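Side-chain contacts in MYB21 (Trichomonas vaginalis, PDB 3OSG), which binds the MRE-1 promoter DNA through two Myb repeats, R2 and R3, and probably acts as a sequence-specific transcription factor for RNA polymerase II genes: residues A[44-47]-A[48-51]; A[95-98]-A[99-103]. All blocks are in the same frame, centred on the assembly; numbering follows the deposited sequence.

Interaction 1 of 2, residues A[44-47]-A[48-51]. With nucleotides of chain B; nucleotides of chain C.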
loop_
_atom_site.group_PDB
_atom_site.type_symbol
_atom_site.label_atom_id
_atom_site.label_comp_id
_atom_site.label_asym_id
_atom_site.label_seq_id
_atom_site.Cartn_x
_atom_site.Cartn_y
_atom_site.Cartn_z
ATOM N N ASN A 44 14.466 6.747 1.051
ATOM C CA ASN A 44 15.102 5.909 2.057
ATOM C C ASN A 44 14.580 4.468 1.989
ATOM O O ASN A 44 13.726 4.149 1.149
ATOM C CB ASN A 44 14.884 6.502 3.443
ATOM C CG ASN A 44 13.420 6.566 3.815
ATOM O OD1 ASN A 44 12.653 5.677 3.470
ATOM N ND2 ASN A 44 13.029 7.613 4.528
ATOM N N ALA A 45 15.087 3.597 2.863
ATOM C CA ALA A 45 14.718 2.179 2.820
ATOM C C ALA A 45 13.226 1.981 3.088
ATOM O O ALA A 45 12.567 1.170 2.431
ATOM C CB ALA A 45 15.549 1.364 3.826
ATOM N N ARG A 46 12.712 2.718 4.069
ATOM C CA ARG A 46 11.305 2.634 4.460
ATOM C C ARG A 46 10.373 2.976 3.292
ATOM O O ARG A 46 9.377 2.295 3.048
ATOM C CB ARG A 46 11.048 3.616 5.599
ATOM C CG ARG A 46 9.703 3.513 6.225
ATOM C CD ARG A 46 8.748 4.608 5.746
ATOM N NE ARG A 46 7.431 4.240 6.233
ATOM C CZ ARG A 46 6.790 4.812 7.243
ATOM N NH1 ARG A 46 7.283 5.876 7.872
ATOM N NH2 ARG A 46 5.623 4.320 7.598
ATOM N N GLN A 47 10.691 4.051 2.583
ATOM C CA GLN A 47 9.877 4.462 1.456
ATOM C C GLN A 47 9.854 3.417 0.357
ATOM O O GLN A 47 8.803 3.135 -0.206
ATOM C CB GLN A 47 10.364 5.794 0.904
ATOM C CG GLN A 47 10.109 6.981 1.826
ATOM C CD GLN A 47 10.761 8.236 1.302
ATOM O OE1 GLN A 47 11.980 8.280 1.121
ATOM N NE2 GLN A 47 9.955 9.257 1.026
ATOM N N CYS A 48 11.004 2.828 0.045
ATOM C CA CYS A 48 11.041 1.817 -1.011
ATOM C C CYS A 48 10.288 0.555 -0.581
ATOM O O CYS A 48 9.541 -0.035 -1.356
ATOM C CB CYS A 48 12.495 1.474 -1.410
ATOM S SG CYS A 48 13.375 2.857 -2.210
ATOM N N ARG A 49 10.480 0.135 0.657
ATOM C CA ARG A 49 9.802 -1.056 1.134
ATOM C C ARG A 49 8.285 -0.863 1.085
ATOM O O ARG A 49 7.567 -1.743 0.629
ATOM C CB ARG A 49 10.243 -1.410 2.549
ATOM C CG ARG A 49 9.570 -2.663 3.095
ATOM C CD ARG A 49 10.164 -3.098 4.443
ATOM N NE ARG A 49 9.952 -2.070 5.449
ATOM C CZ ARG A 49 10.904 -1.289 5.955
ATOM N NH1 ARG A 49 12.173 -1.440 5.585
ATOM N NH2 ARG A 49 10.585 -0.353 6.847
ATOM N N ASP A 50 7.802 0.285 1.550
ATOM C CA ASP A 50 6.357 0.527 1.584
ATOM C C ASP A 50 5.762 0.542 0.180
ATOM O O ASP A 50 4.711 -0.046 -0.074
ATOM C CB ASP A 50 6.031 1.867 2.256
ATOM C CG ASP A 50 6.121 1.827 3.780
ATOM O OD1 ASP A 50 6.315 0.746 4.381
ATOM O OD2 ASP A 50 5.980 2.913 4.387
ATOM N N ARG A 51 6.419 1.243 -0.731
ATOM C CA ARG A 51 5.939 1.330 -2.093
ATOM C C ARG A 51 5.847 -0.058 -2.719
ATOM O O ARG A 51 4.837 -0.411 -3.325
ATOM C CB ARG A 51 6.831 2.248 -2.919
ATOM C CG ARG A 51 6.292 2.515 -4.324
ATOM C CD ARG A 51 4.906 3.180 -4.295
ATOM N NE ARG A 51 4.415 3.393 -5.650
ATOM C CZ ARG A 51 3.175 3.747 -5.963
ATOM N NH1 ARG A 51 2.272 3.931 -5.007
ATOM N NH2 ARG A 51 2.843 3.920 -7.242
ATOM P P DC B 7 6.509 10.307 1.980
ATOM O OP1 DC B 7 6.996 11.598 1.491
ATOM O OP2 DC B 7 7.215 9.041 1.693
ATOM O "O5'" DC B 7 6.334 10.423 3.565
ATOM C "C5'" DC B 7 5.826 11.619 4.130
ATOM C "C4'" DC B 7 5.475 11.431 5.596
ATOM O "O4'" DC B 7 4.381 10.478 5.777
ATOM C "C3'" DC B 7 6.622 10.971 6.498
ATOM O "O3'" DC B 7 6.578 11.832 7.642
ATOM C "C2'" DC B 7 6.241 9.533 6.819
ATOM C "C1'" DC B 7 4.712 9.612 6.847
ATOM N N1 DC B 7 3.975 8.316 6.693
ATOM C C2 DC B 7 2.867 8.100 7.487
ATOM O O2 DC B 7 2.541 8.977 8.275
ATOM N N3 DC B 7 2.171 6.951 7.377
ATOM C C4 DC B 7 2.541 6.017 6.522
ATOM N N4 DC B 7 1.801 4.900 6.480
ATOM C C5 DC B 7 3.682 6.203 5.686
ATOM C C6 DC B 7 4.354 7.364 5.804
ATOM P P DG B 8 7.800 12.036 8.668
ATOM O OP1 DG B 8 8.175 13.458 8.707
ATOM O OP2 DG B 8 8.803 10.996 8.371
ATOM O "O5'" DG B 8 7.092 11.711 10.065
ATOM C "C5'" DG B 8 5.861 12.326 10.382
ATOM C "C4'" DG B 8 5.455 12.022 11.814
ATOM O "O4'" DG B 8 4.707 10.788 11.870
ATOM C "C3'" DG B 8 6.597 11.803 12.782
ATOM O "O3'" DG B 8 6.152 12.190 14.070
ATOM C "C2'" DG B 8 6.860 10.301 12.668
ATOM C "C1'" DG B 8 5.451 9.749 12.485
ATOM N N9 DG B 8 5.306 8.612 11.576
ATOM C C8 DG B 8 5.966 8.401 10.390
ATOM N N7 DG B 8 5.595 7.316 9.770
ATOM C C5 DG B 8 4.625 6.783 10.591
ATOM C C6 DG B 8 3.861 5.606 10.443
ATOM O O6 DG B 8 3.897 4.790 9.525
ATOM N N1 DG B 8 2.976 5.412 11.506
ATOM C C2 DG B 8 2.849 6.266 12.575
ATOM N N2 DG B 8 1.939 5.913 13.489
ATOM N N3 DG B 8 3.568 7.374 12.736
ATOM C C4 DG B 8 4.425 7.571 11.703
ATOM P P DT C 2 14.345 -4.940 6.650
ATOM O OP1 DT C 2 14.343 -6.185 5.857
ATOM O OP2 DT C 2 14.684 -3.657 6.001
ATOM O "O5'" DT C 2 12.933 -4.798 7.388
ATOM C "C5'" DT C 2 12.385 -5.926 8.051
ATOM C "C4'" DT C 2 11.063 -5.564 8.693
ATOM O "O4'" DT C 2 11.339 -4.783 9.881
ATOM C "C3'" DT C 2 10.137 -4.692 7.835
ATOM O "O3'" DT C 2 8.791 -5.053 8.050
ATOM C "C2'" DT C 2 10.330 -3.314 8.447
ATOM C "C1'" DT C 2 10.364 -3.776 9.892
ATOM N N1 DT C 2 10.711 -2.726 10.851
ATOM C C2 DT C 2 10.104 -2.777 12.082
ATOM O O2 DT C 2 9.318 -3.656 12.365
ATOM N N3 DT C 2 10.447 -1.759 12.931
ATOM C C4 DT C 2 11.336 -0.729 12.650
ATOM O O4 DT C 2 11.579 0.140 13.469
ATOM C C5 DT C 2 11.933 -0.748 11.338
ATOM C C7 DT C 2 12.909 0.302 10.897
ATOM C C6 DT C 2 11.596 -1.733 10.506
HETATM O O HOH W 1 5.543 1.127 7.037
#
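C48 tucks its SG against N44 O, 3.6 Å away, in the first turn of helix 45-56, on the side that faces W33 and A37 of helix 33-38. That turn is closed by a capping box: N44 OD1 takes the backbone N-H of Q47, and Q47 OE1 takes that of N44. The amide of Q47 is thereby held so that its NE2 gives a nearly straight bond (173°) to OP2 of DC7 of chain B. R49 lays one guanidinium face on the sugar of DT2 of chain C, CZ to C2' 3.3 Å, while R46 CA lies over the opposite face. D50, a turn after R46, accepts from R46 NE at OD2 (2.7 Å), a salt bridge met from above the carboxylate plane, and a water joins D50 OD1 to R46 NH2. With its chain bent at chi2 (-102°), R46 reaches DG8 of chain B, where NH1 bonds N7 at 2.9 Å and NH2 bonds O6 at 2.6 Å. R51 turns away to D19 and a phosphate. A guanine read by a two-pronged arginine that a neighbouring carboxylate steadies is typical of a recognition helix, here helix 45-56 of a Myb-like DNA-binding domain.

Interaction 2 of 2, residues A[95-98]-A[99-103]. With nucleotides of chain C; nucleotides of chain B.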
loop_
_atom_site.group_PDB
_atom_site.type_symbol
_atom_site.label_atom_id
_atom_site.label_comp_id
_atom_site.label_asym_id
_atom_site.label_seq_id
_atom_site.Cartn_x
_atom_site.Cartn_y
_atom_site.Cartn_z
ATOM N N THR A 95 -3.594 -5.132 1.303
ATOM C CA THR A 95 -2.787 -5.160 2.522
ATOM C C THR A 95 -3.481 -4.340 3.577
ATOM O O THR A 95 -4.489 -3.707 3.299
ATOM C CB THR A 95 -1.404 -4.542 2.288
ATOM O OG1 THR A 95 -1.537 -3.121 2.156
ATOM C CG2 THR A 95 -0.787 -5.106 1.020
ATOM N N ASP A 96 -2.932 -4.329 4.781
ATOM C CA ASP A 96 -3.525 -3.573 5.867
ATOM C C ASP A 96 -3.684 -2.090 5.524
ATOM O O ASP A 96 -4.611 -1.450 5.991
ATOM C CB ASP A 96 -2.721 -3.750 7.157
ATOM C CG ASP A 96 -1.292 -3.257 7.029
ATOM O OD1 ASP A 96 -0.715 -2.820 8.042
ATOM O OD2 ASP A 96 -0.738 -3.310 5.915
ATOM N N ILE A 97 -2.777 -1.558 4.713
ATOM C CA ILE A 97 -2.849 -0.163 4.287
ATOM C C ILE A 97 -4.163 0.052 3.541
ATOM O O ILE A 97 -4.907 0.979 3.841
ATOM C CB ILE A 97 -1.691 0.210 3.322
ATOM C CG1 ILE A 97 -0.361 0.337 4.073
ATOM C CG2 ILE A 97 -2.036 1.466 2.518
ATOM C CD1 ILE A 97 -0.402 1.209 5.296
ATOM N N HIS A 98 -4.440 -0.822 2.577
ATOM C CA HIS A 98 -5.661 -0.715 1.787
ATOM C C HIS A 98 -6.907 -0.926 2.644
ATOM O O HIS A 98 -7.900 -0.199 2.505
ATOM C CB HIS A 98 -5.658 -1.689 0.595
ATOM C CG HIS A 98 -4.385 -1.683 -0.196
ATOM N ND1 HIS A 98 -3.820 -0.531 -0.701
ATOM C CD2 HIS A 98 -3.564 -2.695 -0.569
ATOM C CE1 HIS A 98 -2.706 -0.830 -1.347
ATOM N NE2 HIS A 98 -2.526 -2.137 -1.279
ATOM N N ILE A 99 -6.864 -1.914 3.524
ATOM C CA ILE A 99 -8.009 -2.195 4.385
ATOM C C ILE A 99 -8.370 -1.004 5.270
ATOM O O ILE A 99 -9.548 -0.637 5.374
ATOM C CB ILE A 99 -7.793 -3.470 5.264
ATOM C CG1 ILE A 99 -8.347 -4.716 4.568
ATOM C CG2 ILE A 99 -8.501 -3.325 6.602
ATOM C CD1 ILE A 99 -7.612 -5.154 3.327
ATOM N N LYS A 100 -7.380 -0.389 5.911
ATOM C CA LYS A 100 -7.695 0.739 6.789
ATOM C C LYS A 100 -8.136 2.016 6.026
ATOM O O LYS A 100 -8.991 2.753 6.505
ATOM C CB LYS A 100 -6.622 0.993 7.867
ATOM C CG LYS A 100 -5.281 1.566 7.420
ATOM C CD LYS A 100 -4.338 1.685 8.626
ATOM C CE LYS A 100 -2.957 2.173 8.205
ATOM N NZ LYS A 100 -3.021 3.587 7.713
ATOM N N ASN A 101 -7.603 2.249 4.827
ATOM C CA ASN A 101 -8.145 3.322 3.983
ATOM C C ASN A 101 -9.612 3.062 3.606
ATOM O O ASN A 101 -10.451 3.970 3.616
ATOM C CB ASN A 101 -7.311 3.505 2.699
ATOM C CG ASN A 101 -6.026 4.298 2.939
ATOM O OD1 ASN A 101 -5.943 5.127 3.849
ATOM N ND2 ASN A 101 -5.029 4.053 2.112
ATOM N N ARG A 102 -9.910 1.817 3.264
ATOM C CA ARG A 102 -11.247 1.456 2.816
ATOM C C ARG A 102 -12.271 1.556 3.931
ATOM O O ARG A 102 -13.444 1.810 3.662
ATOM C CB ARG A 102 -11.265 0.053 2.226
ATOM C CG ARG A 102 -12.546 -0.271 1.509
ATOM C CD ARG A 102 -12.723 0.592 0.282
ATOM N NE ARG A 102 -14.008 0.306 -0.342
ATOM C CZ ARG A 102 -14.521 0.981 -1.365
ATOM N NH1 ARG A 102 -13.869 2.005 -1.891
ATOM N NH2 ARG A 102 -15.701 0.632 -1.852
ATOM N N TRP A 103 -11.841 1.361 5.175
ATOM C CA TRP A 103 -12.766 1.484 6.289
ATOM C C TRP A 103 -13.275 2.917 6.422
ATOM O O TRP A 103 -14.430 3.142 6.756
ATOM C CB TRP A 103 -12.154 1.028 7.609
ATOM C CG TRP A 103 -13.062 1.353 8.758
ATOM C CD1 TRP A 103 -12.798 2.187 9.811
ATOM C CD2 TRP A 103 -14.400 0.865 8.953
ATOM N NE1 TRP A 103 -13.891 2.244 10.648
ATOM C CE2 TRP A 103 -14.885 1.442 10.144
ATOM C CE3 TRP A 103 -15.237 0.012 8.226
ATOM C CZ2 TRP A 103 -16.172 1.180 10.632
ATOM C CZ3 TRP A 103 -16.517 -0.254 8.719
ATOM C CH2 TRP A 103 -16.963 0.329 9.908
ATOM P P DG C 6 -5.555 2.513 14.156
ATOM O OP1 DG C 6 -6.482 2.254 15.276
ATOM O OP2 DG C 6 -6.027 2.320 12.780
ATOM O "O5'" DG C 6 -4.981 3.963 14.359
ATOM C "C5'" DG C 6 -4.406 4.292 15.616
ATOM C "C4'" DG C 6 -3.672 5.620 15.569
ATOM O "O4'" DG C 6 -2.607 5.633 14.573
ATOM C "C3'" DG C 6 -4.565 6.809 15.258
ATOM O "O3'" DG C 6 -4.107 7.854 16.130
ATOM C "C2'" DG C 6 -4.291 7.057 13.772
ATOM C "C1'" DG C 6 -2.819 6.666 13.624
ATOM N N9 DG C 6 -2.456 6.059 12.342
ATOM C C8 DG C 6 -3.074 4.984 11.778
ATOM N N7 DG C 6 -2.545 4.604 10.652
ATOM C C5 DG C 6 -1.495 5.485 10.447
ATOM C C6 DG C 6 -0.569 5.551 9.366
ATOM O O6 DG C 6 -0.511 4.788 8.380
ATOM N N1 DG C 6 0.343 6.598 9.538
ATOM C C2 DG C 6 0.326 7.447 10.636
ATOM N N2 DG C 6 1.255 8.406 10.692
ATOM N N3 DG C 6 -0.541 7.384 11.640
ATOM C C4 DG C 6 -1.422 6.380 11.490
ATOM P P DA B 5 -3.957 4.615 -2.785
ATOM O OP1 DA B 5 -4.352 4.303 -4.160
ATOM O OP2 DA B 5 -4.011 3.583 -1.727
ATOM O "O5'" DA B 5 -2.470 5.202 -2.838
ATOM C "C5'" DA B 5 -2.222 6.291 -3.702
ATOM C "C4'" DA B 5 -1.040 7.085 -3.201
ATOM O "O4'" DA B 5 -1.423 7.780 -1.986
ATOM C "C3'" DA B 5 0.185 6.251 -2.820
ATOM O "O3'" DA B 5 1.341 7.028 -3.084
ATOM C "C2'" DA B 5 0.014 6.038 -1.322
ATOM C "C1'" DA B 5 -0.648 7.339 -0.891
ATOM N N9 DA B 5 -1.586 7.178 0.219
ATOM C C8 DA B 5 -2.454 6.141 0.410
ATOM N N7 DA B 5 -3.191 6.247 1.493
ATOM C C5 DA B 5 -2.804 7.449 2.038
ATOM C C6 DA B 5 -3.233 8.141 3.185
ATOM N N6 DA B 5 -4.184 7.670 3.999
ATOM N N1 DA B 5 -2.659 9.324 3.458
ATOM C C2 DA B 5 -1.721 9.791 2.624
ATOM N N3 DA B 5 -1.234 9.218 1.512
ATOM C C4 DA B 5 -1.816 8.041 1.267
ATOM P P DC C 5 -2.525 -3.463 12.898
ATOM O OP1 DC C 5 -3.360 -4.193 13.872
ATOM O OP2 DC C 5 -2.670 -3.717 11.455
ATOM O "O5'" DC C 5 -2.606 -1.891 13.139
ATOM C "C5'" DC C 5 -2.413 -1.395 14.434
ATOM C "C4'" DC C 5 -2.429 0.105 14.357
ATOM O "O4'" DC C 5 -1.232 0.540 13.665
ATOM C "C3'" DC C 5 -3.619 0.703 13.593
ATOM O "O3'" DC C 5 -4.208 1.677 14.445
ATOM C "C2'" DC C 5 -2.975 1.336 12.362
ATOM C "C1'" DC C 5 -1.589 1.678 12.909
ATOM N N1 DC C 5 -0.563 1.880 11.856
ATOM C C2 DC C 5 0.331 2.935 11.963
ATOM O O2 DC C 5 0.221 3.672 12.938
ATOM N N3 DC C 5 1.274 3.106 10.995
ATOM C C4 DC C 5 1.318 2.267 9.957
ATOM N N4 DC C 5 2.243 2.451 9.018
ATOM C C5 DC C 5 0.419 1.173 9.838
ATOM C C6 DC C 5 -0.500 1.024 10.795
HETATM O O HOH W 2 -3.402 3.497 5.143
#
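K100 runs beside I97, the two side chains pointing the same way with K100 CE 4.0 Å from I97 CD1, on the DNA-facing side of helix 96-109, a recognition helix of the Myb-like DNA-binding fold. CG of K100 sits between the backbone N and the carbonyl carbon (chi1 71°), close to D96 O, and the chain then runs straight until it bends at chi4. This final bend brings NZ to the Hoogsteen edge of DG6 of chain C, where it donates to both O6 (2.9 Å) and N7 (3.1 Å). A water also accepts from NZ, so NZ has three acceptors, two on the guanine and one water.

I97 has a second neighbour one turn on: its CG2 branch lies alongside N101, 4.0 Å from ND2. Beyond the two segments, I97 packs on N54 and Y55 of helix 45-56 and on a thymine base, linking the two DNA-reading helices at the DNA surface. On another side of the helix, I99 is buried against W84 and A88 of helix 84-88 and L73 of helix 67-80, while R102 leads away to a salt bridge with D70. T95 is the N-cap: its OG1 accepts weakly from I97 N and also hydrogen-bonds N54.

N101 reads an adenine on the other strand, DA5 of chain B, with both ends of its amide. OD1 accepts from the exocyclic N6 at 3.1 Å, a fairly straight bond (163°), whereas ND2 gives a more bent one (140°) to N7 at 2.9 Å.

In the fold
Along the chain interaction 1, at the start of helix 45-56, closes before interaction 2, at the start of helix 96-109, opens. Their centres are about 18 Å apart and their nearest atoms about 7 Å, without touching. What joins them is the later part of helix 45-56: N54 and Y55 meet T95, I97 and H98 of 95-98. Both helices turn their N-terminal halves to bases of the same duplex, and each contact reaches nucleotides of both strands, chains B and C. Set side by side in this way, the two Myb-like DNA-binding domains can read neighbouring parts of one promoter element together.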